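Local coordinates for protein formylmethanofuran--tetrahydromethanopterin formyltransferase (PDB 1M5S) that probably catalyses the reversible transfer of a formyl group from formylmethanofuran to tetrahydromethanopterin, an early step of methanogenesis from carbon dioxide, at residues R58-S63 with G71-I76; Q75-K80 with G192-F197. All coordinates share one frame; numbering follows the deposited sequence.

Contact 1: residues R58-S63 with G71-I76; sequences RLASPS and GVYVQI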
ATOM      1  N   ARG A  58       7.013   9.839 -11.918  1.00 18.64           N
ATOM      2  CA  ARG A  58       6.267  10.532 -10.862  1.00 21.59           C
ATOM      3  C   ARG A  58       4.764  10.440 -11.125  1.00 22.56           C
ATOM      4  O   ARG A  58       4.328  10.183 -12.257  1.00 14.24           O
ATOM      5  CB  ARG A  58       6.665  12.010 -10.822  1.00 23.16           C
ATOM      6  CG  ARG A  58       6.253  12.775 -12.082  1.00 29.16           C
ATOM      7  CD  ARG A  58       5.721  14.179 -11.784  1.00 35.58           C
ATOM      8  NE  ARG A  58       5.530  14.994 -12.993  1.00 38.93           N
ATOM      9  CZ  ARG A  58       4.435  15.727 -13.237  1.00 30.19           C
ATOM     10  NH1 ARG A  58       3.419  15.761 -12.365  1.00 26.94           N
ATOM     11  NH2 ARG A  58       4.260  16.471 -14.339  1.00 32.25           N
ATOM     12  N   LEU A  59       3.989  10.547 -10.054  1.00 20.09           N
ATOM     13  CA  LEU A  59       2.537  10.559 -10.137  1.00 25.48           C
ATOM     14  C   LEU A  59       2.049  11.832 -10.810  1.00 28.31           C
ATOM     15  O   LEU A  59       2.635  12.895 -10.629  1.00 24.44           O
ATOM     16  CB  LEU A  59       1.951  10.460  -8.728  1.00 24.96           C
ATOM     17  CG  LEU A  59       1.749   9.094  -8.072  1.00 32.52           C
ATOM     18  CD1 LEU A  59       2.768   8.097  -8.555  1.00 24.18           C
ATOM     19  CD2 LEU A  59       1.831   9.266  -6.566  1.00 36.45           C
ATOM     20  N   ALA A  60       0.972  11.711 -11.582  1.00 20.63           N
ATOM     21  CA  ALA A  60       0.329  12.858 -12.206  1.00 17.97           C
ATOM     22  C   ALA A  60      -0.939  13.242 -11.458  1.00 25.86           C
ATOM     23  O   ALA A  60      -1.804  12.400 -11.213  1.00 19.08           O
ATOM     24  CB  ALA A  60      -0.001  12.545 -13.642  1.00 18.88           C
ATOM     25  N   SER A  61      -1.039  14.520 -11.105  1.00 19.30           N
ATOM     26  CA  SER A  61      -2.217  15.070 -10.450  1.00 20.92           C
ATOM     27  C   SER A  61      -3.388  15.112 -11.423  1.00 23.53           C
ATOM     28  O   SER A  61      -3.200  15.364 -12.610  1.00 25.15           O
ATOM     29  CB  SER A  61      -1.915  16.488  -9.948  1.00 21.47           C
ATOM     30  OG  SER A  61      -3.076  17.119  -9.438  1.00 29.49           O
ATOM     31  N   PRO A  62      -4.625  14.945 -10.913  1.00 17.19           N
ATOM     32  CA  PRO A  62      -5.823  15.159 -11.731  1.00 18.52           C
ATOM     33  C   PRO A  62      -5.892  16.579 -12.313  1.00 25.48           C
ATOM     34  O   PRO A  62      -6.550  16.815 -13.327  1.00 28.33           O
ATOM     35  CB  PRO A  62      -6.968  14.889 -10.755  1.00 25.80           C
ATOM     36  CG  PRO A  62      -6.376  14.019  -9.721  1.00 19.04           C
ATOM     37  CD  PRO A  62      -4.979  14.509  -9.552  1.00 16.96           C
ATOM     38  N   SER A  63      -5.186  17.511 -11.679  1.00 27.25           N
ATOM     39  CA  SER A  63      -5.232  18.911 -12.075  1.00 30.42           C
ATOM     40  C   SER A  63      -4.282  19.222 -13.230  1.00 29.36           C
ATOM     41  O   SER A  63      -4.259  20.345 -13.724  1.00 32.50           O
ATOM     42  CB  SER A  63      -4.910  19.807 -10.874  1.00 32.98           C
ATOM     43  OG  SER A  63      -3.547  19.698 -10.502  1.00 40.04           O
ATOM     44  N   GLY A  71      -3.027  10.122 -12.756  1.00 19.15           N
ATOM     45  CA  GLY A  71      -2.175   9.357 -13.657  1.00 18.73           C
ATOM     46  C   GLY A  71      -0.760   9.115 -13.158  1.00 17.64           C
ATOM     47  O   GLY A  71      -0.419   9.460 -12.028  1.00 18.60           O
ATOM     48  N   VAL A  72       0.025   8.406 -13.966  1.00 17.70           N
ATOM     49  CA  VAL A  72       1.427   8.113 -13.663  1.00 15.53           C
ATOM     50  C   VAL A  72       2.240   8.302 -14.947  1.00 16.09           C
ATOM     51  O   VAL A  72       1.890   7.750 -15.993  1.00 17.54           O
ATOM     52  CB  VAL A  72       1.634   6.648 -13.179  1.00 18.46           C
ATOM     53  CG1 VAL A  72       3.086   6.426 -12.802  1.00 24.03           C
ATOM     54  CG2 VAL A  72       0.736   6.340 -11.992  1.00 16.40           C
ATOM     55  N   TYR A  73       3.280   9.130 -14.871  1.00 22.74           N
ATOM     56  CA  TYR A  73       4.266   9.238 -15.946  1.00 21.98           C
ATOM     57  C   TYR A  73       5.277   8.111 -15.836  1.00 21.14           C
ATOM     58  O   TYR A  73       5.807   7.844 -14.754  1.00 20.11           O
ATOM     59  CB  TYR A  73       5.008  10.573 -15.876  1.00 18.87           C
ATOM     60  CG  TYR A  73       4.161  11.768 -16.231  1.00 19.16           C
ATOM     61  CD1 TYR A  73       3.929  12.114 -17.561  1.00 22.78           C
ATOM     62  CD2 TYR A  73       3.624  12.580 -15.234  1.00 23.62           C
ATOM     63  CE1 TYR A  73       3.194  13.247 -17.885  1.00 23.57           C
ATOM     64  CE2 TYR A  73       2.880  13.708 -15.546  1.00 24.08           C
ATOM     65  CZ  TYR A  73       2.671  14.040 -16.871  1.00 31.40           C
ATOM     66  OH  TYR A  73       1.962  15.184 -17.172  1.00 28.64           O
ATOM     67  N   VAL A  74       5.466   7.389 -16.934  1.00 15.46           N
ATOM     68  CA  VAL A  74       6.517   6.383 -17.007  1.00 16.24           C
ATOM     69  C   VAL A  74       7.508   6.741 -18.118  1.00 18.73           C
ATOM     70  O   VAL A  74       7.237   7.613 -18.948  1.00 22.21           O
ATOM     71  CB  VAL A  74       5.941   4.959 -17.248  1.00 15.31           C
ATOM     72  CG1 VAL A  74       5.100   4.525 -16.046  1.00 18.19           C
ATOM     73  CG2 VAL A  74       5.114   4.922 -18.523  1.00 22.20           C
ATOM     74  N   GLN A  75       8.726   6.235 -17.972  1.00 21.11           N
ATOM     75  CA  GLN A  75       9.736   6.352 -19.007  1.00 21.16           C
ATOM     76  C   GLN A  75      10.136   4.949 -19.402  1.00 22.33           C
ATOM     77  O   GLN A  75      10.258   4.074 -18.549  1.00 22.71           O
ATOM     78  CB  GLN A  75      10.956   7.122 -18.494  1.00 22.00           C
ATOM     79  CG  GLN A  75      10.719   8.608 -18.306  1.00 25.97           C
ATOM     80  CD  GLN A  75      11.955   9.349 -17.821  1.00 20.35           C
ATOM     81  OE1 GLN A  75      13.071   8.837 -17.895  1.00 29.06           O
ATOM     82  NE2 GLN A  75      11.757  10.575 -17.346  1.00 25.35           N
ATOM     83  N   ILE A  76      10.104   4.689 -20.703  1.00 24.06           N
ATOM     84  CA  ILE A  76      10.603   3.435 -21.233  1.00 24.08           C
ATOM     85  C   ILE A  76      11.807   3.778 -22.102  1.00 29.10           C
ATOM     86  O   ILE A  76      11.776   4.751 -22.854  1.00 26.39           O
ATOM     87  CB  ILE A  76       9.520   2.709 -22.053  1.00 26.58           C
ATOM     88  CG1 ILE A  76       8.341   2.340 -21.137  1.00 22.56           C
ATOM     89  CG2 ILE A  76      10.091   1.450 -22.687  1.00 25.40           C
ATOM     90  CD1 ILE A  76       7.024   2.072 -21.865  1.00 27.01           C
TER

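Contact 2: residues Q75-K80 with G192-F197; sequences QICTFK and GTITPF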
ATOM      1  N   GLN A  75       8.726   6.235 -17.972  1.00 21.11           N
ATOM      2  CA  GLN A  75       9.736   6.352 -19.007  1.00 21.16           C
ATOM      3  C   GLN A  75      10.136   4.949 -19.402  1.00 22.33           C
ATOM      4  O   GLN A  75      10.258   4.074 -18.549  1.00 22.71           O
ATOM      5  CB  GLN A  75      10.956   7.122 -18.494  1.00 22.00           C
ATOM      6  CG  GLN A  75      10.719   8.608 -18.306  1.00 25.97           C
ATOM      7  CD  GLN A  75      11.955   9.349 -17.821  1.00 20.35           C
ATOM      8  OE1 GLN A  75      13.071   8.837 -17.895  1.00 29.06           O
ATOM      9  NE2 GLN A  75      11.757  10.575 -17.346  1.00 25.35           N
ATOM     10  N   ILE A  76      10.104   4.689 -20.703  1.00 24.06           N
ATOM     11  CA  ILE A  76      10.603   3.435 -21.233  1.00 24.08           C
ATOM     12  C   ILE A  76      11.807   3.778 -22.102  1.00 29.10           C
ATOM     13  O   ILE A  76      11.776   4.751 -22.854  1.00 26.39           O
ATOM     14  CB  ILE A  76       9.520   2.709 -22.053  1.00 26.58           C
ATOM     15  CG1 ILE A  76       8.341   2.340 -21.137  1.00 22.56           C
ATOM     16  CG2 ILE A  76      10.091   1.450 -22.687  1.00 25.40           C
ATOM     17  CD1 ILE A  76       7.024   2.072 -21.865  1.00 27.01           C
ATOM     18  N   CYS A  77      12.919   3.108 -21.818  1.00 32.83           N
ATOM     19  CA  CYS A  77      14.229   3.495 -22.334  1.00 32.41           C
ATOM     20  C   CYS A  77      14.846   2.335 -23.098  1.00 32.52           C
ATOM     21  O   CYS A  77      14.725   1.170 -22.694  1.00 31.45           O
ATOM     22  CB  CYS A  77      15.174   3.877 -21.186  1.00 29.47           C
ATOM     23  SG  CYS A  77      14.554   5.123 -20.024  1.00 30.97           S
ATOM     24  N   THR A  78      15.624   2.668 -24.121  1.00 32.26           N
ATOM     25  CA  THR A  78      16.296   1.647 -24.907  1.00 26.45           C
ATOM     26  C   THR A  78      17.384   2.301 -25.779  1.00 27.46           C
ATOM     27  O   THR A  78      17.380   3.524 -25.980  1.00 22.89           O
ATOM     28  CB  THR A  78      15.247   0.879 -25.754  1.00 32.95           C
ATOM     29  OG1 THR A  78      15.686  -0.465 -25.980  1.00 48.39           O
ATOM     30  CG2 THR A  78      15.003   1.582 -27.060  1.00 21.77           C
ATOM     31  N   PHE A  79      18.391   1.522 -26.168  1.00 29.32           N
ATOM     32  CA  PHE A  79      19.524   2.085 -26.903  1.00 38.32           C
ATOM     33  C   PHE A  79      19.158   2.609 -28.287  1.00 38.57           C
ATOM     34  O   PHE A  79      19.430   3.766 -28.597  1.00 37.54           O
ATOM     35  CB  PHE A  79      20.667   1.070 -27.001  1.00 43.81           C
ATOM     36  CG  PHE A  79      21.556   1.050 -25.789  1.00 52.57           C
ATOM     37  CD1 PHE A  79      21.826   2.230 -25.095  1.00 53.03           C
ATOM     38  CD2 PHE A  79      22.069  -0.150 -25.301  1.00 54.04           C
ATOM     39  CE1 PHE A  79      22.589   2.220 -23.926  1.00 56.26           C
ATOM     40  CE2 PHE A  79      22.836  -0.176 -24.132  1.00 55.22           C
ATOM     41  CZ  PHE A  79      23.095   1.014 -23.442  1.00 57.10           C
ATOM     42  N   LYS A  80      18.447   1.800 -29.067  1.00 44.66           N
ATOM     43  CA  LYS A  80      18.034   2.196 -30.411  1.00 44.45           C
ATOM     44  C   LYS A  80      16.552   2.581 -30.494  1.00 46.39           C
ATOM     45  O   LYS A  80      15.707   1.915 -29.903  1.00 49.91           O
ATOM     46  CB  LYS A  80      18.333   1.063 -31.392  1.00 50.11           C
ATOM     47  CG  LYS A  80      19.727   1.132 -31.995  1.00 56.54           C
ATOM     48  CD  LYS A  80      20.565  -0.087 -31.643  1.00 63.82           C
ATOM     49  CE  LYS A  80      21.985   0.069 -32.170  1.00 63.96           C
ATOM     50  NZ  LYS A  80      22.587   1.374 -31.755  1.00 65.18           N
ATOM     51  N   GLY A 192      11.177  14.088 -14.658  1.00 29.44           N
ATOM     52  CA  GLY A 192      12.258  13.938 -15.612  1.00 26.03           C
ATOM     53  C   GLY A 192      13.173  12.759 -15.369  1.00 32.64           C
ATOM     54  O   GLY A 192      14.002  12.434 -16.222  1.00 28.73           O
ATOM     55  N   THR A 193      13.020  12.101 -14.224  1.00 26.04           N
ATOM     56  CA  THR A 193      13.896  10.986 -13.869  1.00 17.61           C
ATOM     57  C   THR A 193      13.134   9.743 -13.440  1.00 24.19           C
ATOM     58  O   THR A 193      12.009   9.827 -12.947  1.00 20.50           O
ATOM     59  CB  THR A 193      14.853  11.364 -12.727  1.00 28.00           C
ATOM     60  OG1 THR A 193      14.126  12.059 -11.709  1.00 28.89           O
ATOM     61  CG2 THR A 193      15.979  12.242 -13.236  1.00 24.02           C
ATOM     62  N   ILE A 194      13.767   8.592 -13.640  1.00 20.54           N
ATOM     63  CA  ILE A 194      13.288   7.319 -13.124  1.00 21.31           C
ATOM     64  C   ILE A 194      14.430   6.541 -12.467  1.00 26.71           C
ATOM     65  O   ILE A 194      15.607   6.863 -12.636  1.00 21.61           O
ATOM     66  CB  ILE A 194      12.667   6.425 -14.241  1.00 27.61           C
ATOM     67  CG1 ILE A 194      13.718   6.071 -15.306  1.00 22.85           C
ATOM     68  CG2 ILE A 194      11.459   7.109 -14.850  1.00 18.44           C
ATOM     69  CD1 ILE A 194      13.440   4.767 -16.053  1.00 19.20           C
ATOM     70  N   THR A 195      14.069   5.516 -11.708  1.00 21.81           N
ATOM     71  CA  THR A 195      15.050   4.657 -11.076  1.00 17.87           C
ATOM     72  C   THR A 195      14.680   3.200 -11.367  1.00 26.56           C
ATOM     73  O   THR A 195      13.805   2.633 -10.715  1.00 25.78           O
ATOM     74  CB  THR A 195      15.102   4.907  -9.538  1.00 24.65           C
ATOM     75  OG1 THR A 195      13.788   4.785  -8.982  1.00 21.85           O
ATOM     76  CG2 THR A 195      15.637   6.310  -9.229  1.00 20.04           C
ATOM     77  N   PRO A 196      15.261   2.615 -12.432  1.00 25.94           N
ATOM     78  CA  PRO A 196      14.664   1.438 -13.073  1.00 25.64           C
ATOM     79  C   PRO A 196      14.828   0.107 -12.330  1.00 22.07           C
ATOM     80  O   PRO A 196      14.193  -0.889 -12.686  1.00 19.48           O
ATOM     81  CB  PRO A 196      15.342   1.406 -14.448  1.00 29.27           C
ATOM     82  CG  PRO A 196      16.645   2.089 -14.222  1.00 24.00           C
ATOM     83  CD  PRO A 196      16.309   3.209 -13.282  1.00 20.11           C
ATOM     84  N   PHE A 197      15.711   0.057 -11.338  1.00 17.61           N
ATOM     85  CA  PHE A 197      15.979  -1.208 -10.658  1.00 17.27           C
ATOM     86  C   PHE A 197      14.853  -1.586  -9.691  1.00 24.12           C
ATOM     87  O   PHE A 197      13.902  -0.824  -9.537  1.00 20.41           O
ATOM     88  CB  PHE A 197      17.335  -1.139  -9.953  1.00 20.61           C
ATOM     89  CG  PHE A 197      18.455  -1.740 -10.760  1.00 24.46           C
ATOM     90  CD1 PHE A 197      18.917  -1.104 -11.912  1.00 32.99           C
ATOM     91  CD2 PHE A 197      18.972  -2.990 -10.432  1.00 25.11           C
ATOM     92  CE1 PHE A 197      19.868  -1.712 -12.728  1.00 25.78           C
ATOM     93  CE2 PHE A 197      19.922  -3.605 -11.243  1.00 35.48           C
ATOM     94  CZ  PHE A 197      20.369  -2.966 -12.394  1.00 29.53           C
TER

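Contact 1: residues R58-S63 with G71-I76
Gly-71 opens strand 71-78 with two backbone bonds to Ala-60: its N donates to Ala-60 O at 3.0 Å, and its O accepts from Ala-60 N at 2.7 Å. The latter donor stands above the carbonyl plane of Gly-71, 56° out of it. Small residues suit this hydrogen-bonded pair, because the methyl CB of Ala-60 already lies 3.5 Å from Gly-71 C. On the other face of the hairpin, Val-72 pairs with Leu-59; CG2 of the valine and CD1 of the leucine meet loosely at 4.4 Å, while helix 30-41 packs on the valine. Tyr-73 follows, its N bonded to Arg-58 O at 3.0 Å.

The two side chains of that pair run alongside each other. With CG between the backbone N and the carbonyl carbon (chi1 66°) and a bend at chi2, Arg-58 curls so that Tyr-73 CE2 lies over one face of its guanidinium, toward the rim, with NH2 3.3 Å from CE2. The planes are 39° apart, an oblique contact rather than a flat stack. Ala-60 CB reaches the same CE2 at 3.6 Å. Glu-64, in the loop of the hairpin, forms a salt bridge with Arg-58 NH1. An alanine here would keep the backbone pairing but would probably leave Glu-64 without its cationic mate and remove the group packed obliquely against the tyrosine ring.

The chemistry is therefore divided: main-chain bonds set the antiparallel register, whereas a cation that packs beside an aromatic ring and is paired with a carboxylate ties the strand end to its loop.

Contact 2: residues Q75-K80 with G192-F197
Gln-75 leaves its strand with CG beside the backbone N (chi1 -72°) and continues fully extended through chi2, a shape that carries its amide across to the backbone of Gly-192. From the other segment, Ile-194 holds CG1 between its own N and carbonyl carbon (chi1 62°), which turns CG2 toward the glutamine stem and lets CD1 extend toward Cys-77.

The amide end is gripped through NE2, which donates to Gly-192 O at 3.1 Å in a nearly straight bond (172°). The acceptor lies in the plane of the glutamine amide, yet the donor sits almost directly above the carbonyl plane of Gly-192, so the bond is not aimed at a lone pair. The same NE2 also donates to Glu-57 OE1, and the other carboxylate oxygen of Glu-57 receives the N-H of Gly-192. One acidic side chain thus fixes both partners, and the two bonds hold the amide's rotation. Its OE1, buried near Ile-194 CG1, has no hydrogen-bonding partner.

Nearer the backbone of Gln-75 the contact is apolar. Ile-194 CG2 rests 3.7 Å from Gln-75 CB and also lies close to CG and CD, the two side chains crossing at a slant. Its CD1 approaches Cys-77 SG at 4.1 Å, a modest touch for which a small, weakly polar thiol is well suited. Gly-192 has a positive phi, a conformation in which a CB would be jammed against the preceding carbonyl O, so glycine fits this bend.

No strand pairing joins the segments; instead, side chains on one face of strand 71-78 meet the short strand 193-194, itself paired with strand 243-251. This is buried strand-to-strand side-chain packing in the interior of an alpha/beta sandwich, joining the N-terminal family region to the proximal lobe.

Strand 71-78 carries both contacts, but each uses a different means of holding it. Contact 1 joins neighbours in sequence, a beta hairpin farther from the chain centre, mostly buried but with Leu-59 exposed and Arg-58 partly so, and relies on backbone pairing with a charged group at that end. Contact 2 lies close to the chain centre with all its touching residues buried, brings together segments more than a hundred residues apart, and depends on side chains: one hydrogen bond from a side-chain amide, beside apolar packing. Gln-75 lies in both 71-76 and 75-80, but of the two partner segments it touches 192-197 and not 58-63. Glu-57, on the hairpin's first strand, ties the two places together.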